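Local coordinates for protein galectin 2 (Gallus gallus, PDB 2YMZ) that probably binds carbohydrates, as expected of a galectin, a member of the lectin family that recognises beta-galactosides, at residues L41-N46 and I54-L59; N63-Q68 and N106-D111; D70-F75 and D98-E103. All blocks are in the same frame, centred on the assembly; numbering follows the deposited sequence.

Interaction 1 of 3, residues L41-N46 and I54-L59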
loop_
_atom_site.group_PDB
_atom_site.type_symbol
_atom_site.label_atom_id
_atom_site.label_comp_id
_atom_site.label_asym_id
_atom_site.label_seq_id
_atom_site.Cartn_x
_atom_site.Cartn_y
_atom_site.Cartn_z
ATOM N N LEU A 41 8.087 16.094 -2.862
ATOM C CA LEU A 41 8.689 14.899 -2.259
ATOM C C LEU A 41 9.906 15.211 -1.424
ATOM O O LEU A 41 10.799 15.954 -1.863
ATOM C CB LEU A 41 9.159 13.925 -3.403
ATOM C CG LEU A 41 8.030 13.459 -4.363
ATOM C CD1 LEU A 41 8.605 12.588 -5.506
ATOM C CD2 LEU A 41 6.977 12.636 -3.575
ATOM N N ALA A 42 9.913 14.717 -0.187
ATOM C CA ALA A 42 11.086 14.749 0.660
ATOM C C ALA A 42 12.170 13.789 0.191
ATOM O O ALA A 42 13.350 14.097 0.302
ATOM C CB ALA A 42 10.696 14.479 2.104
ATOM N N LEU A 43 11.751 12.635 -0.357
ATOM C CA LEU A 43 12.735 11.587 -0.673
ATOM C C LEU A 43 12.227 10.908 -1.946
ATOM O O LEU A 43 11.123 10.307 -1.965
ATOM C CB LEU A 43 12.923 10.590 0.475
ATOM C CG LEU A 43 13.863 9.360 0.170
ATOM C CD1 LEU A 43 15.235 9.801 -0.343
ATOM C CD2 LEU A 43 13.999 8.384 1.343
ATOM N N HIS A 44 13.033 10.958 -3.008
ATOM C CA HIS A 44 12.792 10.100 -4.155
ATOM C C HIS A 44 14.013 9.190 -4.191
ATOM O O HIS A 44 15.142 9.685 -4.348
ATOM C CB HIS A 44 12.695 11.029 -5.403
ATOM C CG HIS A 44 12.929 10.391 -6.770
ATOM N ND1 HIS A 44 11.948 9.719 -7.463
ATOM C CD2 HIS A 44 14.018 10.434 -7.602
ATOM C CE1 HIS A 44 12.424 9.345 -8.655
ATOM N NE2 HIS A 44 13.659 9.823 -8.774
ATOM N N PHE A 45 13.822 7.912 -3.905
ATOM C CA PHE A 45 14.904 6.927 -3.768
ATOM C C PHE A 45 14.758 6.087 -5.013
ATOM O O PHE A 45 13.753 5.365 -5.205
ATOM C CB PHE A 45 14.565 6.061 -2.533
ATOM C CG PHE A 45 15.477 4.885 -2.345
ATOM C CD1 PHE A 45 16.706 5.063 -1.744
ATOM C CD2 PHE A 45 15.051 3.602 -2.760
ATOM C CE1 PHE A 45 17.568 3.967 -1.578
ATOM C CE2 PHE A 45 15.894 2.495 -2.568
ATOM C CZ PHE A 45 17.146 2.713 -2.024
ATOM N N ASN A 46 15.778 6.148 -5.893
ATOM C CA ASN A 46 15.557 5.595 -7.198
ATOM C C ASN A 46 16.794 4.769 -7.667
ATOM O O ASN A 46 17.772 5.323 -8.201
ATOM C CB ASN A 46 15.434 6.827 -8.142
ATOM C CG ASN A 46 15.351 6.464 -9.648
ATOM O OD1 ASN A 46 15.739 7.329 -10.460
ATOM N ND2 ASN A 46 14.768 5.365 -10.035
ATOM N N ILE A 54 22.360 4.331 -6.956
ATOM C CA ILE A 54 21.105 4.710 -6.333
ATOM C C ILE A 54 21.092 6.226 -6.360
ATOM O O ILE A 54 22.002 6.892 -5.811
ATOM C CB ILE A 54 21.092 4.243 -4.855
ATOM C CG1 ILE A 54 21.192 2.685 -4.844
ATOM C CG2 ILE A 54 19.818 4.781 -4.118
ATOM C CD1 ILE A 54 21.456 2.094 -3.471
ATOM N N VAL A 55 20.067 6.791 -6.948
ATOM C CA VAL A 55 19.953 8.250 -6.979
ATOM C C VAL A 55 18.868 8.629 -5.985
ATOM O O VAL A 55 17.789 8.027 -6.035
ATOM C CB VAL A 55 19.457 8.717 -8.319
ATOM C CG1 VAL A 55 19.459 10.267 -8.458
ATOM C CG2 VAL A 55 20.487 8.214 -9.360
ATOM N N CYS A 56 19.182 9.580 -5.131
ATOM C CA CYS A 56 18.167 10.190 -4.257
ATOM C C CYS A 56 18.028 11.652 -4.656
ATOM O O CYS A 56 19.036 12.351 -4.975
ATOM C CB CYS A 56 18.590 10.098 -2.796
ATOM S SG CYS A 56 18.562 8.376 -2.193
ATOM N N ASN A 57 16.808 12.130 -4.543
ATOM C CA ASN A 57 16.570 13.582 -4.813
ATOM C C ASN A 57 15.305 14.047 -4.043
ATOM O O ASN A 57 14.567 13.219 -3.466
ATOM C CB ASN A 57 16.343 13.874 -6.314
ATOM C CG ASN A 57 16.760 15.314 -6.723
ATOM O OD1 ASN A 57 16.999 16.172 -5.896
ATOM N ND2 ASN A 57 16.855 15.567 -8.018
ATOM N N SER A 58 15.055 15.356 -4.071
ATOM C CA SER A 58 13.759 15.892 -3.545
ATOM C C SER A 58 13.106 16.669 -4.679
ATOM O O SER A 58 13.773 17.021 -5.650
ATOM C CB SER A 58 14.058 16.831 -2.365
ATOM O OG SER A 58 15.027 17.812 -2.743
ATOM N N LEU A 59 11.789 16.887 -4.598
ATOM C CA LEU A 59 10.961 17.464 -5.645
ATOM C C LEU A 59 10.209 18.572 -4.907
ATOM O O LEU A 59 9.620 18.277 -3.848
ATOM C CB LEU A 59 9.958 16.430 -6.217
ATOM C CG LEU A 59 8.933 16.871 -7.284
ATOM C CD1 LEU A 59 9.772 17.305 -8.514
ATOM C CD2 LEU A 59 7.996 15.781 -7.718
#

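Interaction 2 of 3, residues N63-Q68 and N106-D111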
loop_
_atom_site.group_PDB
_atom_site.type_symbol
_atom_site.label_atom_id
_atom_site.label_comp_id
_atom_site.label_asym_id
_atom_site.label_seq_id
_atom_site.Cartn_x
_atom_site.Cartn_y
_atom_site.Cartn_z
ATOM N N ASN A 63 9.491 20.733 -9.309
ATOM C CA ASN A 63 10.925 21.007 -9.640
ATOM C C ASN A 63 11.905 20.067 -8.938
ATOM O O ASN A 63 12.049 20.123 -7.710
ATOM C CB ASN A 63 11.341 22.410 -9.222
ATOM C CG ASN A 63 10.602 23.469 -9.996
ATOM O OD1 ASN A 63 10.205 23.226 -11.140
ATOM N ND2 ASN A 63 10.360 24.627 -9.369
ATOM N N TRP A 64 12.624 19.246 -9.717
ATOM C CA TRP A 64 13.685 18.414 -9.133
ATOM C C TRP A 64 14.864 19.236 -8.634
ATOM O O TRP A 64 15.338 20.190 -9.310
ATOM C CB TRP A 64 14.109 17.406 -10.210
ATOM C CG TRP A 64 13.074 16.401 -10.431
ATOM C CD1 TRP A 64 12.299 16.268 -11.507
ATOM C CD2 TRP A 64 12.704 15.315 -9.516
ATOM N NE1 TRP A 64 11.450 15.173 -11.355
ATOM C CE2 TRP A 64 11.679 14.591 -10.130
ATOM C CE3 TRP A 64 13.155 14.921 -8.249
ATOM C CZ2 TRP A 64 11.041 13.482 -9.516
ATOM C CZ3 TRP A 64 12.484 13.810 -7.607
ATOM C CH2 TRP A 64 11.478 13.115 -8.259
ATOM N N GLN A 65 15.387 18.881 -7.466
ATOM C CA GLN A 65 16.511 19.562 -6.849
ATOM C C GLN A 65 17.805 18.886 -7.239
ATOM O O GLN A 65 17.838 18.211 -8.260
ATOM C CB GLN A 65 16.333 19.619 -5.307
ATOM C CG GLN A 65 14.951 20.140 -4.989
ATOM C CD GLN A 65 14.900 21.616 -5.134
ATOM O OE1 GLN A 65 15.530 22.349 -4.347
ATOM N NE2 GLN A 65 14.137 22.084 -6.119
ATOM N N GLN A 66 18.823 19.102 -6.469
ATOM C CA GLN A 66 20.146 18.498 -6.711
ATOM C C GLN A 66 20.206 17.054 -6.189
ATOM O O GLN A 66 19.975 16.825 -4.984
ATOM C CB GLN A 66 21.212 19.341 -6.090
ATOM C CG GLN A 66 22.590 18.730 -6.140
ATOM C CD GLN A 66 23.615 19.780 -5.808
ATOM O OE1 GLN A 66 23.400 20.983 -6.068
ATOM N NE2 GLN A 66 24.718 19.354 -5.193
ATOM N N GLU A 67 20.535 16.089 -7.072
ATOM C CA GLU A 67 20.531 14.668 -6.672
ATOM C C GLU A 67 21.802 14.226 -5.948
ATOM O O GLU A 67 22.900 14.861 -6.069
ATOM C CB GLU A 67 20.166 13.783 -7.912
ATOM C CG GLU A 67 21.427 13.292 -8.699
ATOM C CD GLU A 67 22.190 14.341 -9.410
ATOM O OE1 GLU A 67 21.799 15.567 -9.438
ATOM O OE2 GLU A 67 23.210 13.933 -10.015
ATOM N N GLN A 68 21.701 13.124 -5.185
ATOM C CA GLN A 68 22.838 12.494 -4.554
ATOM C C GLN A 68 22.930 11.133 -5.142
ATOM O O GLN A 68 21.903 10.526 -5.404
ATOM C CB GLN A 68 22.656 12.416 -2.996
ATOM C CG GLN A 68 22.759 13.816 -2.424
ATOM C CD GLN A 68 22.805 13.811 -0.910
ATOM O OE1 GLN A 68 22.784 12.740 -0.271
ATOM N NE2 GLN A 68 22.905 15.014 -0.327
ATOM N N ASN A 106 16.894 15.786 5.007
ATOM C CA ASN A 106 15.532 16.308 5.002
ATOM C C ASN A 106 15.636 17.776 4.746
ATOM O O ASN A 106 15.463 18.594 5.690
ATOM C CB ASN A 106 14.869 16.061 6.410
ATOM C CG ASN A 106 13.424 16.485 6.464
ATOM O OD1 ASN A 106 12.836 16.869 5.477
ATOM N ND2 ASN A 106 12.807 16.396 7.674
ATOM N N ARG A 107 15.941 18.117 3.487
ATOM C CA ARG A 107 16.247 19.480 3.048
ATOM C C ARG A 107 15.200 20.490 3.359
ATOM O O ARG A 107 15.532 21.632 3.697
ATOM C CB ARG A 107 16.346 19.501 1.510
ATOM C CG ARG A 107 17.517 18.755 1.022
ATOM C CD ARG A 107 17.407 18.650 -0.490
ATOM N NE ARG A 107 18.714 18.201 -0.866
ATOM C CZ ARG A 107 18.995 17.714 -2.057
ATOM N NH1 ARG A 107 18.014 17.570 -2.926
ATOM N NH2 ARG A 107 20.261 17.365 -2.310
ATOM N N HIS A 108 13.927 20.121 3.182
ATOM C CA HIS A 108 12.892 21.114 3.252
ATOM C C HIS A 108 12.201 21.092 4.608
ATOM O O HIS A 108 11.208 21.769 4.816
ATOM C CB HIS A 108 11.934 20.937 2.090
ATOM C CG HIS A 108 12.646 20.773 0.776
ATOM N ND1 HIS A 108 13.302 21.813 0.142
ATOM C CD2 HIS A 108 12.809 19.684 -0.024
ATOM C CE1 HIS A 108 13.845 21.371 -0.979
ATOM N NE2 HIS A 108 13.571 20.080 -1.100
ATOM N N GLY A 109 12.757 20.319 5.527
ATOM C CA GLY A 109 12.278 20.363 6.907
ATOM C C GLY A 109 10.895 19.804 7.152
ATOM O O GLY A 109 10.237 20.186 8.114
ATOM N N TYR A 110 10.456 18.844 6.328
ATOM C CA TYR A 110 9.188 18.143 6.613
ATOM C C TYR A 110 9.127 17.677 8.053
ATOM O O TYR A 110 10.083 17.065 8.569
ATOM C CB TYR A 110 9.089 16.840 5.779
ATOM C CG TYR A 110 8.712 17.048 4.337
ATOM C CD1 TYR A 110 9.585 17.648 3.447
ATOM C CD2 TYR A 110 7.453 16.651 3.885
ATOM C CE1 TYR A 110 9.234 17.871 2.120
ATOM C CE2 TYR A 110 7.076 16.853 2.560
ATOM C CZ TYR A 110 7.997 17.457 1.681
ATOM O OH TYR A 110 7.641 17.639 0.358
ATOM N N ASP A 111 7.973 17.842 8.696
ATOM C CA ASP A 111 7.860 17.188 9.986
ATOM C C ASP A 111 6.942 15.979 9.927
ATOM O O ASP A 111 6.926 15.150 10.841
ATOM C CB ASP A 111 7.429 18.193 11.100
ATOM C CG ASP A 111 6.028 18.802 10.880
ATOM O OD1 ASP A 111 5.448 18.769 9.763
ATOM O OD2 ASP A 111 5.504 19.371 11.866
#

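Interaction 3 of 3, residues D70-F75 and D98-E103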
loop_
_atom_site.group_PDB
_atom_site.type_symbol
_atom_site.label_atom_id
_atom_site.label_comp_id
_atom_site.label_asym_id
_atom_site.label_seq_id
_atom_site.Cartn_x
_atom_site.Cartn_y
_atom_site.Cartn_z
ATOM N N ASP A 70 24.666 7.267 -4.915
ATOM C CA ASP A 70 25.406 6.252 -4.138
ATOM C C ASP A 70 25.697 5.041 -5.028
ATOM O O ASP A 70 24.791 4.403 -5.564
ATOM C CB ASP A 70 24.569 5.923 -2.863
ATOM C CG ASP A 70 25.268 4.966 -1.912
ATOM O OD1 ASP A 70 26.120 4.150 -2.313
ATOM O OD2 ASP A 70 24.967 5.054 -0.716
ATOM N N LYS A 71 27.003 4.728 -5.174
ATOM C CA LYS A 71 27.432 3.716 -6.124
ATOM C C LYS A 71 27.451 2.313 -5.500
ATOM O O LYS A 71 27.699 1.339 -6.185
ATOM C CB LYS A 71 28.808 4.071 -6.691
ATOM C CG LYS A 71 28.676 5.254 -7.627
ATOM C CD LYS A 71 28.068 4.753 -8.931
ATOM C CE LYS A 71 28.770 3.507 -9.507
ATOM N NZ LYS A 71 28.226 3.040 -10.826
ATOM N N HIS A 72 27.017 2.240 -4.233
ATOM C CA HIS A 72 26.920 0.939 -3.533
ATOM C C HIS A 72 25.619 0.304 -3.975
ATOM O O HIS A 72 24.530 0.567 -3.406
ATOM C CB HIS A 72 26.941 1.123 -1.990
ATOM C CG HIS A 72 27.107 -0.171 -1.250
ATOM N ND1 HIS A 72 28.292 -0.524 -0.632
ATOM C CD2 HIS A 72 26.275 -1.232 -1.097
ATOM C CE1 HIS A 72 28.163 -1.716 -0.074
ATOM N NE2 HIS A 72 26.952 -2.173 -0.347
ATOM N N PHE A 73 25.679 -0.524 -5.011
ATOM C CA PHE A 73 24.458 -0.951 -5.727
ATOM C C PHE A 73 24.462 -2.469 -5.811
ATOM O O PHE A 73 25.143 -3.079 -6.653
ATOM C CB PHE A 73 24.482 -0.481 -7.194
ATOM C CG PHE A 73 23.194 -0.664 -7.887
ATOM C CD1 PHE A 73 22.884 -1.845 -8.562
ATOM C CD2 PHE A 73 22.246 0.357 -7.867
ATOM C CE1 PHE A 73 21.674 -2.032 -9.223
ATOM C CE2 PHE A 73 21.033 0.164 -8.540
ATOM C CZ PHE A 73 20.730 -1.015 -9.224
ATOM N N ASN A 74 23.727 -3.061 -4.941
ATOM C CA ASN A 74 23.610 -4.519 -4.875
ATOM C C ASN A 74 22.130 -4.833 -4.973
ATOM O O ASN A 74 21.506 -5.336 -4.003
ATOM C CB ASN A 74 24.112 -5.067 -3.528
ATOM C CG ASN A 74 25.608 -5.357 -3.534
ATOM O OD1 ASN A 74 26.177 -5.707 -4.553
ATOM N ND2 ASN A 74 26.257 -5.127 -2.407
ATOM N N PHE A 75 21.572 -4.512 -6.119
ATOM C CA PHE A 75 20.189 -4.858 -6.363
ATOM C C PHE A 75 20.280 -5.725 -7.529
ATOM O O PHE A 75 21.143 -5.539 -8.408
ATOM C CB PHE A 75 19.310 -3.635 -6.683
ATOM C CG PHE A 75 18.879 -2.803 -5.464
ATOM C CD1 PHE A 75 17.934 -3.314 -4.579
ATOM C CD2 PHE A 75 19.420 -1.550 -5.225
ATOM C CE1 PHE A 75 17.487 -2.546 -3.464
ATOM C CE2 PHE A 75 19.002 -0.770 -4.100
ATOM C CZ PHE A 75 18.021 -1.265 -3.249
ATOM N N ASP A 98 22.077 -5.600 1.997
ATOM C CA ASP A 98 23.472 -5.863 2.407
ATOM C C ASP A 98 23.919 -5.115 3.664
ATOM O O ASP A 98 25.043 -5.280 4.074
ATOM C CB ASP A 98 24.436 -5.618 1.267
ATOM C CG ASP A 98 24.445 -4.170 0.795
ATOM O OD1 ASP A 98 23.936 -3.251 1.519
ATOM O OD2 ASP A 98 24.952 -3.961 -0.322
ATOM N N GLY A 99 23.053 -4.312 4.275
ATOM C CA GLY A 99 23.440 -3.526 5.458
ATOM C C GLY A 99 24.020 -2.139 5.151
ATOM O O GLY A 99 24.130 -1.320 6.047
ATOM N N HIS A 100 24.344 -1.842 3.893
ATOM C CA HIS A 100 24.664 -0.472 3.536
ATOM C C HIS A 100 23.494 0.494 3.868
ATOM O O HIS A 100 22.339 0.142 3.694
ATOM C CB HIS A 100 25.008 -0.375 2.052
ATOM C CG HIS A 100 25.412 1.002 1.640
ATOM N ND1 HIS A 100 26.618 1.564 2.020
ATOM C CD2 HIS A 100 24.781 1.936 0.874
ATOM C CE1 HIS A 100 26.706 2.787 1.519
ATOM N NE2 HIS A 100 25.607 3.035 0.819
ATOM N N GLU A 101 23.819 1.712 4.295
ATOM C CA GLU A 101 22.836 2.760 4.585
ATOM C C GLU A 101 23.030 3.919 3.642
ATOM O O GLU A 101 24.166 4.394 3.418
ATOM C CB GLU A 101 23.004 3.231 6.044
ATOM C CG GLU A 101 22.651 2.110 7.017
ATOM C CD GLU A 101 22.872 2.515 8.448
ATOM O OE1 GLU A 101 23.684 3.428 8.669
ATOM O OE2 GLU A 101 22.228 1.924 9.329
ATOM N N VAL A 102 21.944 4.318 2.996
ATOM C CA VAL A 102 21.945 5.532 2.220
ATOM C C VAL A 102 21.321 6.604 3.057
ATOM O O VAL A 102 20.192 6.455 3.563
ATOM C CB VAL A 102 21.168 5.340 0.909
ATOM C CG1 VAL A 102 21.151 6.654 0.094
ATOM C CG2 VAL A 102 21.778 4.194 0.134
ATOM N N GLU A 103 22.066 7.701 3.250
ATOM C CA GLU A 103 21.556 8.818 3.997
ATOM C C GLU A 103 21.173 9.990 3.057
ATOM O O GLU A 103 21.859 10.287 2.077
ATOM C CB GLU A 103 22.652 9.203 4.997
ATOM C CG GLU A 103 22.315 10.256 6.005
ATOM C CD GLU A 103 23.454 10.433 7.025
ATOM O OE1 GLU A 103 23.611 9.554 7.927
ATOM O OE2 GLU A 103 24.187 11.450 6.905
HETATM O O HOH W 1 21.711 -4.514 -0.772
#

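Interaction 1 of 3, residues L41-N46 and I54-L59
Leu-41 and Leu-59, which bury the most surface in this antiparallel hairpin, face each other in a hydrogen-bonded pair, their CB atoms 3.9 Å apart. Their first torsions differ: Leu-41 has CG opposite its carbonyl carbon (chi1 -59°), whereas Leu-59 has it opposite the backbone N (chi1 176°). The two side chains cross at a slant, and Leu-41 CD1 comes within 3.9 Å of Leu-59 CD2. Beyond this pair, a classic beta bulge at Ala-42 and Leu-43, formed opposite Leu-34, shifts the register by one before His-44 meets Asn-57. Asn-46, the third main contributor, pairs with Val-55: Asn-46 N donates to Val-55 O at 2.8 Å, and Val-55 N returns a bond to Asn-46 O at 3.0 Å. Across this pair the Asn-46 CB lies against Val-55 O, while its amide ND2 turns to Phe-30 O. On the other face, Phe-45 CE1 meets Ile-54 CG2 at 3.5 Å and its CD1 flanks Cys-56 SG, on the side where strand 91-95 packs. Leu-43, Phe-45 and Cys-56 thus point into the sandwich, whereas the opposite face carries the polar groups of His-44, Asn-46 and Asn-57 beside Val-55, with Leu-41 and Leu-59 at one end. That face generally binds the sugar in galectins, and probably does so here. His-44 ND1 is held by Asn-33, consistent with a preset polar surface there.

Interaction 2 of 3, residues N63-Q68 and N106-D111
Arg-107 reaches across the galectin beta-sandwich edge from a type I beta turn, Asn-106 to Gly-109, and grips the backbone oxygen of Gln-66, where strand 63-70 is interrupted. The grip is end-on and bidentate to a single atom: NH1 lies 2.9 Å and NH2 2.7 Å from Gln-66 O, which sits close to the guanidinium plane at its edge. With CG opposite the carbonyl carbon (chi1 -68°) and the chain fully extended from CG to NE, the arginine spans the gap in one straight run, and its NH1 also bonds Ser-58 OG. The same NH1 rests 3.6 Å from Gln-65 CB. Gln-65 itself is bent at chi2 (-79°), which folds its amide back along its own segment, where NE2 donates to Asn-63 O at 3.3 Å. That fold brings its OE1 to the edge of the His-108 ring, 3.9 Å from CE1, with amide and ring planes steeply inclined at 69°. His-108 in turn bonds Ser-58 through NE2, so the Ser-58 hydroxyl has partners in both Arg-107 and His-108. Gln-68, extended beyond CG, arrives from the direction opposite to Arg-107 and presents its amide almost perpendicular to the guanidinium. Within the turn, Arg-107 and His-108 pack on each other: Arg-107 CB lies 3.8 Å above the plane of the His-108 ring, over its centre.

Interaction 3 of 3, residues D70-F75 and D98-E103
His-72 and His-100 both carry CG opposite the backbone N (chi1 -169° and -177°), which sends the two imidazoles past each other in opposite directions into an offset stack. Their planes are only 6° from parallel and their centroids 4.1 Å apart. Each CB lies over the partner ring: His-72 CB sits above the centre of the His-100 imidazole, while His-100 CB is offset toward the rim of that of His-72, so two CH-pi contacts add to the stack. Both rings are fixed at their edges by a carboxylate of the facing segment. His-100 NE2 donates to Asp-70 OD2 over 2.6 Å, nearly straight, on the syn side of that oxygen, with the carboxylate almost perpendicular to the ring. His-72 NE2 reaches Asp-98 OD2 at 2.7 Å from above the carboxylate plane. The same oxygen accepts from Asn-74 ND2, also at 2.7 Å, through its anti lone pair, so two donors hold it. The two aspartates are in turn positioned by Asx turns, Asp-70 OD1 taking the N-H of His-72 at 2.9 Å and Asp-98 OD1 that of His-100 at 2.8 Å. The arrangement is reciprocal: each aspartate orders the backbone of its own loop and binds the histidine of the other. The nearby carboxylates would probably favour protonated imidazoles. Val-102 CG2 packs 3.4 Å from Asp-70 OD2, and a water bridges Asp-98 N and, weakly, Asn-74 O. The contact ties the end of strand 63-70 and the loop after it to the turn leading into strand 101-105 and to its Val-102, at an outermost strand of the five-stranded sheet, with Asp-70 hydrogen-bonded through its backbone to Ile-54 and Val-102 to Val-94.

Interaction 1 pairs strands 40-48 and 53-60 within the larger sheet, and strand 63-70 continues that sheet into interactions 2 and 3. Interaction 3 reaches the turn before strand 101-105 and its start, interaction 2 the loop after it; together they join the larger sheet to this outermost strand of the five-stranded sheet and its flanking loops. The centres of interactions 1 and 2 lie about 8 Å apart, those of 1 and 3 about 14 Å, and those of 2 and 3 about 20 Å. Along the chain interaction 1 closes first; interaction 3 is then nested inside the loop closed by interaction 2. The sheets are thus held together at two places along 63-75, near the break at Gln-66 and around the strand's end.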